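Local coordinates for protein hemoglobin component VII (Tokunagayusurika akamusi, PDB 1X46) that probably carries or stores oxygen through a bound heme b, as a monomeric globin from a midge larva, at residues A[86-89]-A[90-94]. Sequence-based numbering, arbitrary orientation.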
# COMPACT_ATOMS: atom_id res chain seq x y z
N PRO A 86 -8.36 16.65 -4.00
CA PRO A 86 -8.36 16.37 -5.44
C PRO A 86 -7.06 15.73 -5.92
O PRO A 86 -7.13 14.76 -6.69
CB PRO A 86 -8.57 17.74 -6.10
CG PRO A 86 -9.20 18.57 -5.05
CD PRO A 86 -8.67 18.08 -3.74
N ALA A 87 -5.92 16.25 -5.47
CA ALA A 87 -4.64 15.68 -5.85
C ALA A 87 -4.49 14.25 -5.35
O ALA A 87 -3.97 13.38 -6.08
CB ALA A 87 -3.50 16.53 -5.34
N LEU A 88 -4.91 14.02 -4.11
CA LEU A 88 -4.84 12.67 -3.55
C LEU A 88 -5.72 11.72 -4.33
O LEU A 88 -5.30 10.60 -4.70
CB LEU A 88 -5.22 12.69 -2.08
CG LEU A 88 -5.47 11.34 -1.39
CD1 LEU A 88 -4.22 10.47 -1.39
CD2 LEU A 88 -5.94 11.62 0.01
N LYS A 89 -6.95 12.13 -4.62
CA LYS A 89 -7.82 11.25 -5.38
C LYS A 89 -7.32 10.96 -6.79
O LYS A 89 -7.55 9.87 -7.34
CB LYS A 89 -9.25 11.79 -5.37
CG LYS A 89 -9.85 11.63 -4.01
CD LYS A 89 -11.32 11.80 -4.08
CE LYS A 89 -12.00 11.49 -2.80
NZ LYS A 89 -13.40 12.05 -2.80
N ASN A 90 -6.64 11.93 -7.39
CA ASN A 90 -6.09 11.71 -8.71
C ASN A 90 -4.92 10.71 -8.68
O ASN A 90 -4.80 9.89 -9.60
CB ASN A 90 -5.70 13.04 -9.37
CG ASN A 90 -6.92 13.92 -9.65
OD1 ASN A 90 -8.07 13.47 -9.54
ND2 ASN A 90 -6.68 15.19 -9.97
N VAL A 91 -4.11 10.77 -7.63
CA VAL A 91 -3.08 9.74 -7.45
C VAL A 91 -3.72 8.35 -7.34
O VAL A 91 -3.31 7.39 -8.02
CB VAL A 91 -2.21 10.02 -6.24
CG1 VAL A 91 -1.41 8.79 -5.86
CG2 VAL A 91 -1.27 11.17 -6.54
N LEU A 92 -4.75 8.24 -6.52
CA LEU A 92 -5.41 6.95 -6.31
C LEU A 92 -6.08 6.45 -7.58
O LEU A 92 -5.95 5.27 -7.92
CB LEU A 92 -6.44 7.04 -5.18
CG LEU A 92 -5.89 7.42 -3.80
CD1 LEU A 92 -7.02 7.68 -2.79
CD2 LEU A 92 -4.82 6.44 -3.26
N LYS A 93 -6.79 7.34 -8.29
CA LYS A 93 -7.49 6.93 -9.50
C LYS A 93 -6.52 6.43 -10.56
O LYS A 93 -6.78 5.42 -11.26
CB LYS A 93 -8.32 8.08 -10.06
CG LYS A 93 -9.65 8.17 -9.43
CD LYS A 93 -10.41 9.37 -9.95
CE LYS A 93 -11.44 9.81 -8.92
NZ LYS A 93 -12.16 11.03 -9.40
N GLN A 94 -5.41 7.16 -10.72
CA GLN A 94 -4.42 6.73 -11.70
C GLN A 94 -3.84 5.35 -11.39
O GLN A 94 -3.61 4.56 -12.29
CB GLN A 94 -3.30 7.75 -11.81
CG GLN A 94 -2.40 7.51 -13.02
CD GLN A 94 -3.11 7.67 -14.35
OE1 GLN A 94 -3.71 8.71 -14.62
NE2 GLN A 94 -3.09 6.62 -15.16
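The carboxamide of Asn90 presents one flat face to the carbonyl oxygen of Pro86, one helical turn earlier. Pro86 O stands almost directly above the carbonyl carbon of the amide, close to the normal of its plane and 3.1 Å from Asn90 CG. From there it lies 3.3 Å from both Asn90 OD1 and Asn90 ND2, but the amide makes no hydrogen bond to it: the angle at ND2 is poor, and OD1 is another acceptor. The first torsion sets this up: CG lies anti to the carbonyl carbon of Asn90 (chi1 -66°), which folds the amide back toward the preceding turn. The same Pro86 O accepts the backbone hydrogen bond from Asn90 N, at 3.0 Å, the first of four consecutive i to i+4 bonds that continue to Lys93 N and Lys89 O.

Other side chains also reach back over carbonyl oxygens. Val91 places CG2 3.5 Å from Ala87 O, and Lys93 brings CG to 3.4 Å from Lys89 O before its chain runs on, extended. Leu88 and Leu92 meet through single methyls, CD1 to CD1 at 4.2 Å, their side chains crossing at a slant. Leu88 also packs on Ala75 and Leu78 of helix 59-78, whereas Leu92 rests on Val145 and Val146 of helix 129-146, where the chains of Lys89 and Lys93 touch Val145 as well.

This is an early part of the globin F helix, which further on carries His99, the axial ligand of the heme iron. Lys89 and Lys93 hold their NZ atoms 6.8 Å apart, and Lys89 makes a cation-pi contact with Trp4. The two like charges may weakly repel each other, with the Trp4 ring probably stabilising that of Lys89.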